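Terminase subunit UL89 protein (Human herpesvirus 5, PDB 3N4P) forms the C-terminal nuclease domain of the terminase large subunit, a component of the motor that probably drives viral DNA into the capsid. Local coordinates at residues Y224-I229 with S254-I258; S78-A84 with G96-F101; R47-L51 with Y88-L93; V192-I196 with N231-V235. All coordinates share one frame; numbering follows the deposited sequence.

Contact 1 of 4, residues Y224-I229 with S254-I258; sequences YLLEQI and SDDLI
The first turn of helix 256-267, which carries the predicted nuclease residue Asp256, is met by Gln228 from the last turn of helix 221-229. The domain has the RNase H-like fold of viral terminase nucleases. In a helix start the leading N-H groups lack backbone acceptors, and Asp255, at the N-cap position, makes no capping bond with its side chain. Gln228 supplies an acceptor from the other helix. Its chain is extended beyond CG (chi2 -169°), which carries the amide across to the helix start, where OE1 lies 3.1 Å from Ile258 N. That bond is nearly straight, 160° at the hydrogen, with the donor tilted from the carbonyl plane. A second, weak bond comes from Leu257 N, also 3.1 Å from Gln228 OE1. Glutamine suits the place because it can present a neutral oxygen to two backbone donors; the positive end of the helix dipole would probably strengthen this pull.

Apart from Ser254 beside the amide, the rest of the contact is apolar. Leu257 CD1 sits 3.7 Å from Leu225 CD1, and it also reaches the edge of the Tyr224 ring, in the ring plane, at CD1 of the tyrosine. Ile258 crosses Ile229 at about a right angle, and the fit is tight, with Ile258 CD1 only 3.3 Å from Ile229 CG1. The branched chains fill the gap between the helices. Phe43 of helix 37-45 covers Leu225 and Ile229, Phe195 of helix 187-200 packs on Ile258, and strand 91-100 backs the pair, with Ile94 against Leu225 and Leu97 against Leu257.

Contact 2 of 4, residues S78-A84 with G96-F101; sequences SGTGVAA and GLEHFF
Glu98 O accepts a hydrogen bond from Val82 N at 2.9 Å, with 163° at the hydrogen, and the CA-H of Gly81 adds a weaker CA-H...O contact, 3.5 Å from CA to O. Val82 O is used in the same way, accepting from Glu98 N at 2.9 Å, with a CA-H...O contact from Leu97. Equivalent paired bonds join Thr80 to Phe100 and Ala84 to Gly96, and Gly81 with His99 and Ala83 with Leu97 are the non-hydrogen-bonded pairs between them. This is the antiparallel hairpin of strands 80-88 and 91-100 in the central sheet of the RNase H-like fold.

On the face bearing Val82 and Glu98, Val82 CG2 packs 3.8 Å from Glu98 CB. The glutamate bends away at chi2 (-64°), and its carboxylate takes bonds from the backbone N-H groups of Tyr213 and Thr214. Met120 of helix 109-127 lies over this face. On the other face, that of Ala83, Leu97 and His99, Ala83 CB meets Leu97 CD2 at 4.2 Å, and His99 ND1 bonds to Tyr224 OH. Small Ala83 suits a place where Val261 of helix 256-267 also packs.

Beyond the last pair, Phe101 turns its ring back. Gly79 CA lies over one face of it, 4.1 Å from the centroid, a CH-pi contact that a residue without a side chain makes easily. Phe101 CZ lies 3.6 Å above the plane of the His99 ring, off-centre over one face.

Contact 3 of 4, residues R47-L51 with Y88-L93; sequences RYSTL and YRHQFL
The Tyr48 ring receives the edge of the Tyr88 ring against its face in a T-shaped pair, centroids 5.1 Å apart and planes at 60°. The edge of Tyr88 that comes closest is CE2, 3.8 Å from Tyr48 CZ. Over one face of Tyr88 lies CG of Arg89, whose guanidinium curls back so that NH1 bonds to Tyr88 OH at 2.7 Å, in the guanidinium plane. At the edge of the Tyr48 ring, near its plane, is Gln91 OE1, with the amide turned almost perpendicular to the ring. Leu93 CD1 approaches obliquely, 3.6 Å from Tyr48 CD1, and gives the aromatic ring an apolar neighbour.

Tyr88 and Gln91 are the ends of a type II' beta turn, the tight turn of the hairpin 80-88/91-100. The side chains of both reach toward Tyr48, so this residue of the short strand 46-48 is clasped by the hairpin end.

Gln91 OE1 stands 2.7 Å from Tyr48 OH. The amide is oriented from its other end, where NE2 donates to Gly202 O, and its oxygen is thereby left to face the tyrosine. Glu42 of the second subunit also bonds Tyr48 OH, so two acceptors lie within reach of the one phenolic proton. The same carboxylate bonds Tyr88 OH. The tyrosines thus couple the hairpin tip to the subunit interface, where strand 46-48 extends the sheet into the other chain.

Contact 4 of 4, residues V192-I196 with N231-V235; sequences VEQFI and NLHRV
Glu193 reaches Arg234 by a bent route. From CB the chain leaves with CG opposite the backbone N (chi1 177°), then turns at chi2 (86°), which swings the carboxylate along the helix surface toward the 231-235 loop. CB and CG meet nothing in the loop, whereas CD lies 3.6 Å from Arg234 NH2. OE2 makes the salt bridge, 3.1 Å from Arg234 NH2, and OE1 sits over one face of the guanidinium. The two flat groups are about 80° apart, so this is a charge contact without the paired, coplanar geometry of a bidentate bridge. Long, flexible charged chains suit this place at the protein surface, where Arg234 is exposed.

Further in, apolar side chains of the helix meet Leu232 and the loop backbone. Val192, Phe195 and Ile196 share one side of the helix, as i, i+3 and i+4 spacing allows. Leu232 CD1 packs 3.7 Å from Ile196 CG1, the two side chains running past each other in opposite directions, and lies 4.2 Å from Phe195 CD2. Val192 CG1 touches backbone rather than side chain, 3.8 Å from His233 O. A short beta-branched residue suits that place, because it lets the loop lie close to the helix.

The helix segment falls within the region that experiment has found necessary for interaction with UL56 and for DNA packaging. Loop 231-235 follows helix 221-229 and covers one side of helix 187-200, whose Phe195 packs inward on Ile258, Val261 and Ile262 of helix 256-267, while Leu34, at the start of the ordered chain, adjoins Ile196.

How the contacts relate
From the N terminus, contact 3 opens at 47-51 and contact 2 at 78-84; contact 3 closes at 88-93 and contact 2 at 96-101, so the two cross. Contact 2 zips the hairpin, and contact 3 fastens its turn to the short strand 46-48 and so to the dimer interface. Much later contact 4 opens at 192-196, contact 1 at 224-229, and they close at 231-235 and 254-258, another crossing pair. Contact 4 ties helix 187-200 to the loop after helix 221-229, and contact 1 ties helix 221-229 to helix 256-267. Contacts 1 and 2 meet at Leu257 and Leu97, laying helices 221-229 and 256-267 on the sheet; contacts 1 and 4 meet at Ile258 and Phe195.

Contact 1 of 4, residues Y224-I229 with S254-I258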
loop_
_atom_site.group_PDB
_atom_site.type_symbol
_atom_site.label_atom_id
_atom_site.label_comp_id
_atom_site.label_asym_id
_atom_site.label_seq_id
_atom_site.Cartn_x
_atom_site.Cartn_y
_atom_site.Cartn_z
ATOM N N TYR B 224 2.116 15.485 -0.011
ATOM C CA TYR B 224 2.830 16.600 -0.578
ATOM C C TYR B 224 3.132 16.398 -2.082
ATOM O O TYR B 224 2.958 17.322 -2.876
ATOM C CB TYR B 224 4.145 16.731 0.184
ATOM C CG TYR B 224 4.959 17.924 -0.209
ATOM C CD1 TYR B 224 6.117 17.778 -0.969
ATOM C CD2 TYR B 224 4.587 19.234 0.203
ATOM C CE1 TYR B 224 6.887 18.888 -1.328
ATOM C CE2 TYR B 224 5.349 20.356 -0.169
ATOM C CZ TYR B 224 6.499 20.172 -0.911
ATOM O OH TYR B 224 7.258 21.272 -1.243
ATOM N N LEU B 225 3.652 15.223 -2.438
ATOM C CA LEU B 225 3.956 14.858 -3.791
ATOM C C LEU B 225 2.629 14.798 -4.637
ATOM O O LEU B 225 2.600 15.267 -5.768
ATOM C CB LEU B 225 4.713 13.508 -3.851
ATOM C CG LEU B 225 4.984 12.969 -5.264
ATOM C CD1 LEU B 225 6.056 13.795 -5.919
ATOM C CD2 LEU B 225 5.448 11.501 -5.289
ATOM N N LEU B 226 1.539 14.282 -4.083
ATOM C CA LEU B 226 0.259 14.353 -4.781
ATOM C C LEU B 226 -0.220 15.777 -5.113
ATOM O O LEU B 226 -0.844 16.011 -6.176
ATOM C CB LEU B 226 -0.811 13.712 -3.963
ATOM C CG LEU B 226 -1.458 12.352 -4.276
ATOM C CD1 LEU B 226 -1.459 11.933 -5.810
ATOM C CD2 LEU B 226 -1.001 11.206 -3.390
ATOM N N GLU B 227 0.013 16.736 -4.212
ATOM C CA GLU B 227 -0.328 18.129 -4.512
ATOM C C GLU B 227 0.353 18.608 -5.802
ATOM O O GLU B 227 -0.255 19.288 -6.636
ATOM C CB GLU B 227 -0.015 19.091 -3.321
ATOM C CG GLU B 227 -1.180 19.241 -2.347
ATOM C CD GLU B 227 -0.786 19.254 -0.804
ATOM O OE1 GLU B 227 -1.617 18.795 0.039
ATOM O OE2 GLU B 227 0.313 19.721 -0.407
ATOM N N GLN B 228 1.611 18.229 -5.952
ATOM C CA GLN B 228 2.353 18.516 -7.186
ATOM C C GLN B 228 1.868 17.740 -8.416
ATOM O O GLN B 228 1.846 18.277 -9.512
ATOM C CB GLN B 228 3.843 18.345 -6.954
ATOM C CG GLN B 228 4.341 19.356 -5.909
ATOM C CD GLN B 228 5.900 19.451 -5.808
ATOM O OE1 GLN B 228 6.641 19.059 -6.730
ATOM N NE2 GLN B 228 6.388 20.004 -4.691
ATOM N N ILE B 229 1.436 16.503 -8.224
ATOM C CA ILE B 229 1.041 15.654 -9.347
ATOM C C ILE B 229 -0.189 16.263 -9.975
ATOM O O ILE B 229 -0.344 16.202 -11.171
ATOM C CB ILE B 229 0.806 14.172 -8.914
ATOM C CG1 ILE B 229 2.153 13.495 -8.737
ATOM C CG2 ILE B 229 -0.088 13.406 -9.897
ATOM C CD1 ILE B 229 2.164 12.261 -7.899
ATOM N N SER B 254 4.865 25.256 -7.412
ATOM C CA SER B 254 6.152 24.587 -7.452
ATOM C C SER B 254 5.996 23.210 -8.069
ATOM O O SER B 254 5.001 22.522 -7.822
ATOM C CB SER B 254 6.721 24.435 -6.034
ATOM O OG SER B 254 6.265 23.228 -5.397
ATOM N N ASP B 255 6.992 22.811 -8.855
ATOM C CA ASP B 255 6.960 21.510 -9.523
ATOM C C ASP B 255 8.270 20.727 -9.358
ATOM O O ASP B 255 8.523 19.728 -10.038
ATOM C CB ASP B 255 6.554 21.671 -11.011
ATOM C CG ASP B 255 7.703 22.151 -11.903
ATOM O OD1 ASP B 255 8.322 23.217 -11.627
ATOM O OD2 ASP B 255 7.973 21.458 -12.916
ATOM N N ASP B 256 9.080 21.147 -8.403
ATOM C CA ASP B 256 10.421 20.616 -8.311
ATOM C C ASP B 256 10.521 19.175 -7.852
ATOM O O ASP B 256 11.344 18.457 -8.345
ATOM C CB ASP B 256 11.300 21.534 -7.429
ATOM C CG ASP B 256 11.261 22.986 -7.890
ATOM O OD1 ASP B 256 12.331 23.518 -8.249
ATOM O OD2 ASP B 256 10.150 23.587 -7.929
ATOM N N LEU B 257 9.746 18.750 -6.874
ATOM C CA LEU B 257 9.858 17.357 -6.432
ATOM C C LEU B 257 9.281 16.397 -7.533
ATOM O O LEU B 257 9.804 15.306 -7.767
ATOM C CB LEU B 257 9.065 17.149 -5.131
ATOM C CG LEU B 257 9.382 16.088 -4.080
ATOM C CD1 LEU B 257 8.170 15.457 -3.388
ATOM C CD2 LEU B 257 10.502 15.064 -4.353
ATOM N N ILE B 258 8.146 16.752 -8.107
ATOM C CA ILE B 258 7.561 15.871 -9.089
ATOM C C ILE B 258 8.477 15.607 -10.313
ATOM O O ILE B 258 8.613 14.473 -10.724
ATOM C CB ILE B 258 6.081 16.247 -9.449
ATOM C CG1 ILE B 258 5.433 15.238 -10.409
ATOM C CG2 ILE B 258 5.995 17.588 -10.160
ATOM C CD1 ILE B 258 5.227 13.817 -9.848
#

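Contact 2 of 4, residues S78-A84 with G96-F101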
loop_
_atom_site.group_PDB
_atom_site.type_symbol
_atom_site.label_atom_id
_atom_site.label_comp_id
_atom_site.label_asym_id
_atom_site.label_seq_id
_atom_site.Cartn_x
_atom_site.Cartn_y
_atom_site.Cartn_z
ATOM N N SER B 78 12.459 28.835 -4.901
ATOM C CA SER B 78 12.140 27.483 -4.412
ATOM C C SER B 78 13.357 26.709 -3.855
ATOM O O SER B 78 14.405 27.292 -3.555
ATOM C CB SER B 78 11.386 26.664 -5.485
ATOM O OG SER B 78 11.732 27.036 -6.825
ATOM N N GLY B 79 13.212 25.402 -3.711
ATOM C CA GLY B 79 14.296 24.566 -3.238
ATOM C C GLY B 79 14.800 23.617 -4.309
ATOM O O GLY B 79 14.707 23.912 -5.498
ATOM N N THR B 80 15.271 22.452 -3.869
ATOM C CA THR B 80 15.971 21.452 -4.678
ATOM C C THR B 80 15.256 20.105 -4.528
ATOM O O THR B 80 15.201 19.603 -3.449
ATOM C CB THR B 80 17.451 21.325 -4.111
ATOM O OG1 THR B 80 18.198 22.558 -4.322
ATOM C CG2 THR B 80 18.211 20.110 -4.704
ATOM N N GLY B 81 14.740 19.519 -5.604
ATOM C CA GLY B 81 14.063 18.200 -5.599
ATOM C C GLY B 81 15.058 17.050 -5.706
ATOM O O GLY B 81 15.961 17.130 -6.485
ATOM N N VAL B 82 14.930 16.039 -4.848
ATOM C CA VAL B 82 15.683 14.775 -4.856
ATOM C C VAL B 82 14.640 13.610 -4.808
ATOM O O VAL B 82 13.671 13.675 -4.064
ATOM C CB VAL B 82 16.619 14.624 -3.625
ATOM C CG1 VAL B 82 17.703 13.561 -3.859
ATOM C CG2 VAL B 82 17.271 15.955 -3.266
ATOM N N ALA B 83 14.851 12.585 -5.628
ATOM C CA ALA B 83 14.052 11.386 -5.618
ATOM C C ALA B 83 14.933 10.174 -5.820
ATOM O O ALA B 83 15.924 10.180 -6.578
ATOM C CB ALA B 83 12.971 11.428 -6.725
ATOM N N ALA B 84 14.499 9.097 -5.174
ATOM C CA ALA B 84 15.207 7.840 -5.172
ATOM C C ALA B 84 14.185 6.741 -5.405
ATOM O O ALA B 84 13.283 6.553 -4.559
ATOM C CB ALA B 84 15.919 7.650 -3.820
ATOM N N GLY B 96 12.616 7.432 -1.632
ATOM C CA GLY B 96 13.062 8.637 -0.963
ATOM C C GLY B 96 12.666 9.872 -1.716
ATOM O O GLY B 96 12.543 9.838 -2.968
ATOM N N LEU B 97 12.361 10.930 -0.949
ATOM C CA LEU B 97 12.021 12.258 -1.507
ATOM C C LEU B 97 12.637 13.305 -0.618
ATOM O O LEU B 97 12.653 13.165 0.615
ATOM C CB LEU B 97 10.503 12.520 -1.603
ATOM C CG LEU B 97 9.638 11.587 -2.450
ATOM C CD1 LEU B 97 8.113 11.653 -2.073
ATOM C CD2 LEU B 97 9.836 11.766 -4.008
ATOM N N GLU B 98 13.240 14.317 -1.225
ATOM C CA GLU B 98 13.629 15.494 -0.475
ATOM C C GLU B 98 13.259 16.695 -1.271
ATOM O O GLU B 98 13.361 16.700 -2.504
ATOM C CB GLU B 98 15.116 15.520 -0.170
ATOM C CG GLU B 98 15.667 14.308 0.647
ATOM C CD GLU B 98 15.119 14.156 2.088
ATOM O OE1 GLU B 98 14.333 14.989 2.603
ATOM O OE2 GLU B 98 15.493 13.154 2.731
ATOM N N HIS B 99 12.911 17.763 -0.558
ATOM C CA HIS B 99 12.724 19.058 -1.163
ATOM C C HIS B 99 13.451 19.967 -0.212
ATOM O O HIS B 99 12.953 20.334 0.856
ATOM C CB HIS B 99 11.257 19.427 -1.263
ATOM C CG HIS B 99 11.000 20.622 -2.132
ATOM N ND1 HIS B 99 9.728 21.031 -2.471
ATOM C CD2 HIS B 99 11.848 21.517 -2.705
ATOM C CE1 HIS B 99 9.801 22.127 -3.207
ATOM N NE2 HIS B 99 11.075 22.436 -3.375
ATOM N N PHE B 100 14.642 20.369 -0.605
ATOM C CA PHE B 100 15.514 21.059 0.337
ATOM C C PHE B 100 15.640 22.565 0.102
ATOM O O PHE B 100 15.821 22.996 -1.025
ATOM C CB PHE B 100 16.877 20.382 0.318
ATOM C CG PHE B 100 17.984 21.202 0.979
ATOM C CD1 PHE B 100 18.295 21.000 2.302
ATOM C CD2 PHE B 100 18.694 22.148 0.259
ATOM C CE1 PHE B 100 19.338 21.762 2.940
ATOM C CE2 PHE B 100 19.700 22.913 0.879
ATOM C CZ PHE B 100 20.031 22.705 2.208
ATOM N N PHE B 101 15.534 23.343 1.191
ATOM C CA PHE B 101 15.639 24.805 1.216
ATOM C C PHE B 101 16.766 25.168 2.183
ATOM O O PHE B 101 16.823 24.649 3.309
ATOM C CB PHE B 101 14.373 25.484 1.771
ATOM C CG PHE B 101 13.136 25.229 0.952
ATOM C CD1 PHE B 101 12.693 26.164 0.039
ATOM C CD2 PHE B 101 12.424 24.050 1.106
ATOM C CE1 PHE B 101 11.571 25.923 -0.740
ATOM C CE2 PHE B 101 11.290 23.798 0.315
ATOM C CZ PHE B 101 10.870 24.730 -0.613
#

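Contact 3 of 4, residues R47-L51 with Y88-L93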
loop_
_atom_site.group_PDB
_atom_site.type_symbol
_atom_site.label_atom_id
_atom_site.label_comp_id
_atom_site.label_asym_id
_atom_site.label_seq_id
_atom_site.Cartn_x
_atom_site.Cartn_y
_atom_site.Cartn_z
ATOM N N ARG B 47 0.663 1.387 -0.419
ATOM C CA ARG B 47 2.113 1.563 -0.440
ATOM C C ARG B 47 2.783 0.247 -0.077
ATOM O O ARG B 47 2.274 -0.454 0.779
ATOM C CB ARG B 47 2.544 2.667 0.580
ATOM C CG ARG B 47 1.685 3.914 0.409
ATOM C CD ARG B 47 2.085 4.999 1.338
ATOM N NE ARG B 47 1.117 6.088 1.253
ATOM C CZ ARG B 47 1.301 7.270 1.849
ATOM N NH1 ARG B 47 2.420 7.493 2.533
ATOM N NH2 ARG B 47 0.371 8.232 1.767
ATOM N N TYR B 48 3.918 -0.072 -0.703
ATOM C CA TYR B 48 4.686 -1.292 -0.460
ATOM C C TYR B 48 5.477 -1.310 0.878
ATOM O O TYR B 48 6.254 -0.400 1.185
ATOM C CB TYR B 48 5.655 -1.464 -1.638
ATOM C CG TYR B 48 5.041 -2.152 -2.812
ATOM C CD1 TYR B 48 4.792 -1.484 -4.002
ATOM C CD2 TYR B 48 4.675 -3.494 -2.724
ATOM C CE1 TYR B 48 4.141 -2.180 -5.134
ATOM C CE2 TYR B 48 4.072 -4.182 -3.818
ATOM C CZ TYR B 48 3.822 -3.507 -5.008
ATOM O OH TYR B 48 3.183 -4.174 -6.033
ATOM N N SER B 49 5.312 -2.352 1.663
ATOM C CA SER B 49 5.940 -2.525 2.952
ATOM C C SER B 49 7.013 -3.547 2.736
ATOM O O SER B 49 6.883 -4.715 3.119
ATOM C CB SER B 49 4.960 -3.123 3.915
ATOM O OG SER B 49 4.330 -2.120 4.666
ATOM N N THR B 50 8.052 -3.099 2.064
ATOM C CA THR B 50 9.251 -3.842 1.831
ATOM C C THR B 50 9.824 -4.558 3.099
ATOM O O THR B 50 10.381 -5.656 3.012
ATOM C CB THR B 50 10.246 -2.776 1.307
ATOM O OG1 THR B 50 10.391 -2.929 -0.114
ATOM C CG2 THR B 50 11.475 -2.818 1.983
ATOM N N LEU B 51 9.620 -3.956 4.270
ATOM C CA LEU B 51 10.105 -4.503 5.528
ATOM C C LEU B 51 9.322 -5.721 5.976
ATOM O O LEU B 51 9.766 -6.434 6.853
ATOM C CB LEU B 51 10.055 -3.434 6.626
ATOM C CG LEU B 51 10.992 -2.246 6.377
ATOM C CD1 LEU B 51 10.581 -1.035 7.273
ATOM C CD2 LEU B 51 12.452 -2.683 6.576
ATOM N N TYR B 88 10.367 -2.795 -9.012
ATOM C CA TYR B 88 9.781 -3.993 -8.431
ATOM C C TYR B 88 8.907 -4.664 -9.458
ATOM O O TYR B 88 7.918 -4.070 -9.859
ATOM C CB TYR B 88 9.000 -3.680 -7.139
ATOM C CG TYR B 88 8.241 -4.877 -6.686
ATOM C CD1 TYR B 88 8.921 -6.001 -6.209
ATOM C CD2 TYR B 88 6.834 -4.947 -6.811
ATOM C CE1 TYR B 88 8.234 -7.119 -5.832
ATOM C CE2 TYR B 88 6.156 -6.085 -6.444
ATOM C CZ TYR B 88 6.868 -7.174 -5.957
ATOM O OH TYR B 88 6.222 -8.344 -5.590
ATOM N N ARG B 89 9.261 -5.902 -9.846
ATOM C CA ARG B 89 8.708 -6.588 -11.015
ATOM C C ARG B 89 8.608 -5.570 -12.121
ATOM O O ARG B 89 9.575 -4.930 -12.406
ATOM C CB ARG B 89 7.320 -7.278 -10.704
ATOM C CG ARG B 89 7.326 -8.090 -9.387
ATOM C CD ARG B 89 6.004 -8.830 -9.003
ATOM N NE ARG B 89 6.204 -10.284 -9.066
ATOM C CZ ARG B 89 6.489 -11.114 -8.050
ATOM N NH1 ARG B 89 6.599 -10.676 -6.804
ATOM N NH2 ARG B 89 6.630 -12.416 -8.302
ATOM N N HIS B 90 7.405 -5.338 -12.633
ATOM C CA HIS B 90 7.166 -4.327 -13.656
ATOM C C HIS B 90 6.850 -2.898 -13.104
ATOM O O HIS B 90 6.618 -1.977 -13.880
ATOM C CB HIS B 90 6.083 -4.844 -14.649
ATOM C CG HIS B 90 4.742 -5.085 -14.017
ATOM N ND1 HIS B 90 4.552 -5.124 -12.647
ATOM C CD2 HIS B 90 3.512 -5.259 -14.567
ATOM C CE1 HIS B 90 3.266 -5.291 -12.382
ATOM N NE2 HIS B 90 2.608 -5.369 -13.528
ATOM N N GLN B 91 6.911 -2.690 -11.782
ATOM C CA GLN B 91 6.625 -1.380 -11.166
ATOM C C GLN B 91 7.875 -0.665 -10.739
ATOM O O GLN B 91 8.974 -1.229 -10.747
ATOM C CB GLN B 91 5.674 -1.536 -9.986
ATOM C CG GLN B 91 4.277 -2.147 -10.454
ATOM C CD GLN B 91 3.408 -2.571 -9.290
ATOM O OE1 GLN B 91 3.776 -3.459 -8.542
ATOM N NE2 GLN B 91 2.257 -1.945 -9.134
ATOM N N PHE B 92 7.683 0.592 -10.359
ATOM C CA PHE B 92 8.738 1.456 -9.846
ATOM C C PHE B 92 8.318 2.034 -8.563
ATOM O O PHE B 92 7.214 2.601 -8.443
ATOM C CB PHE B 92 9.012 2.520 -10.884
ATOM C CG PHE B 92 9.188 1.911 -12.267
ATOM C CD1 PHE B 92 10.421 1.384 -12.655
ATOM C CD2 PHE B 92 8.108 1.798 -13.128
ATOM C CE1 PHE B 92 10.605 0.769 -13.930
ATOM C CE2 PHE B 92 8.259 1.165 -14.415
ATOM C CZ PHE B 92 9.547 0.657 -14.803
ATOM N N LEU B 93 9.213 1.882 -7.603
ATOM C CA LEU B 93 8.958 2.150 -6.219
ATOM C C LEU B 93 9.701 3.401 -5.743
ATOM O O LEU B 93 10.875 3.544 -6.025
ATOM C CB LEU B 93 9.510 0.957 -5.488
ATOM C CG LEU B 93 8.645 0.342 -4.430
ATOM C CD1 LEU B 93 8.227 -0.923 -5.095
ATOM C CD2 LEU B 93 9.491 0.002 -3.301
#

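Contact 4 of 4, residues V192-I196 with N231-V235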
loop_
_atom_site.group_PDB
_atom_site.type_symbol
_atom_site.label_atom_id
_atom_site.label_comp_id
_atom_site.label_asym_id
_atom_site.label_seq_id
_atom_site.Cartn_x
_atom_site.Cartn_y
_atom_site.Cartn_z
ATOM N N VAL B 192 7.921 13.254 -19.080
ATOM C CA VAL B 192 6.628 13.671 -18.540
ATOM C C VAL B 192 5.521 12.768 -19.073
ATOM O O VAL B 192 4.745 12.142 -18.302
ATOM C CB VAL B 192 6.396 15.179 -18.813
ATOM C CG1 VAL B 192 4.921 15.541 -18.760
ATOM C CG2 VAL B 192 7.172 15.986 -17.769
ATOM N N GLU B 193 5.462 12.673 -20.397
ATOM C CA GLU B 193 4.466 11.857 -21.050
ATOM C C GLU B 193 4.530 10.379 -20.643
ATOM O O GLU B 193 3.505 9.760 -20.460
ATOM C CB GLU B 193 4.592 12.037 -22.557
ATOM C CG GLU B 193 3.674 11.188 -23.322
ATOM C CD GLU B 193 2.279 11.797 -23.538
ATOM O OE1 GLU B 193 1.305 11.373 -22.847
ATOM O OE2 GLU B 193 2.171 12.692 -24.411
ATOM N N GLN B 194 5.716 9.804 -20.537
ATOM C CA GLN B 194 5.857 8.445 -19.987
ATOM C C GLN B 194 5.376 8.293 -18.498
ATOM O O GLN B 194 4.733 7.305 -18.126
ATOM C CB GLN B 194 7.330 7.943 -20.083
ATOM C CG GLN B 194 7.465 6.543 -19.438
ATOM C CD GLN B 194 8.867 6.091 -19.114
ATOM O OE1 GLN B 194 9.453 6.446 -18.060
ATOM N NE2 GLN B 194 9.402 5.258 -19.991
ATOM N N PHE B 195 5.722 9.252 -17.642
ATOM C CA PHE B 195 5.198 9.233 -16.260
ATOM C C PHE B 195 3.650 9.206 -16.194
ATOM O O PHE B 195 3.022 8.323 -15.564
ATOM C CB PHE B 195 5.681 10.446 -15.507
ATOM C CG PHE B 195 5.259 10.439 -14.098
ATOM C CD1 PHE B 195 5.930 9.645 -13.182
ATOM C CD2 PHE B 195 4.154 11.164 -13.692
ATOM C CE1 PHE B 195 5.519 9.611 -11.863
ATOM C CE2 PHE B 195 3.778 11.139 -12.334
ATOM C CZ PHE B 195 4.458 10.352 -11.460
ATOM N N ILE B 196 3.039 10.169 -16.872
ATOM C CA ILE B 196 1.626 10.322 -16.782
ATOM C C ILE B 196 1.014 8.973 -17.137
ATOM O O ILE B 196 0.084 8.503 -16.468
ATOM C CB ILE B 196 1.158 11.479 -17.689
ATOM C CG1 ILE B 196 1.519 12.817 -17.032
ATOM C CG2 ILE B 196 -0.377 11.389 -18.073
ATOM C CD1 ILE B 196 1.439 13.985 -18.034
ATOM N N ASN B 231 -0.655 19.369 -10.284
ATOM C CA ASN B 231 -0.256 20.586 -10.990
ATOM C C ASN B 231 0.432 20.321 -12.321
ATOM O O ASN B 231 0.874 21.257 -12.987
ATOM C CB ASN B 231 0.656 21.448 -10.102
ATOM C CG ASN B 231 -0.118 22.164 -9.005
ATOM O OD1 ASN B 231 -1.212 22.690 -9.256
ATOM N ND2 ASN B 231 0.419 22.152 -7.782
ATOM N N LEU B 232 0.506 19.050 -12.696
ATOM C CA LEU B 232 1.237 18.602 -13.862
ATOM C C LEU B 232 0.528 18.907 -15.202
ATOM O O LEU B 232 -0.654 18.595 -15.352
ATOM C CB LEU B 232 1.394 17.097 -13.741
ATOM C CG LEU B 232 2.793 16.509 -13.790
ATOM C CD1 LEU B 232 2.721 15.071 -14.334
ATOM C CD2 LEU B 232 3.767 17.407 -14.584
ATOM N N HIS B 233 1.248 19.514 -16.149
ATOM C CA HIS B 233 0.756 19.718 -17.533
ATOM C C HIS B 233 1.736 19.072 -18.501
ATOM O O HIS B 233 2.743 18.519 -18.064
ATOM C CB HIS B 233 0.588 21.209 -17.859
ATOM C CG HIS B 233 1.769 22.052 -17.482
ATOM N ND1 HIS B 233 2.587 22.653 -18.416
ATOM C CD2 HIS B 233 2.264 22.396 -16.268
ATOM C CE1 HIS B 233 3.532 23.334 -17.794
ATOM N NE2 HIS B 233 3.363 23.190 -16.489
ATOM N N ARG B 234 1.457 19.142 -19.801
ATOM C CA ARG B 234 2.312 18.485 -20.814
ATOM C C ARG B 234 3.591 19.140 -21.368
ATOM O O ARG B 234 4.601 18.435 -21.572
ATOM C CB ARG B 234 1.459 17.959 -21.946
ATOM C CG ARG B 234 0.946 16.563 -21.722
ATOM C CD ARG B 234 -0.289 16.387 -22.532
ATOM N NE ARG B 234 -0.170 15.312 -23.504
ATOM C CZ ARG B 234 -1.028 14.300 -23.607
ATOM N NH1 ARG B 234 -2.078 14.230 -22.788
ATOM N NH2 ARG B 234 -0.852 13.367 -24.547
ATOM N N VAL B 235 3.570 20.452 -21.615
ATOM C CA VAL B 235 4.728 21.191 -22.212
ATOM C C VAL B 235 4.649 21.260 -23.736
ATOM O O VAL B 235 3.566 21.436 -24.313
ATOM C CB VAL B 235 6.158 20.647 -21.777
ATOM C CG1 VAL B 235 7.273 21.529 -22.314
ATOM C CG2 VAL B 235 6.306 20.553 -20.256
#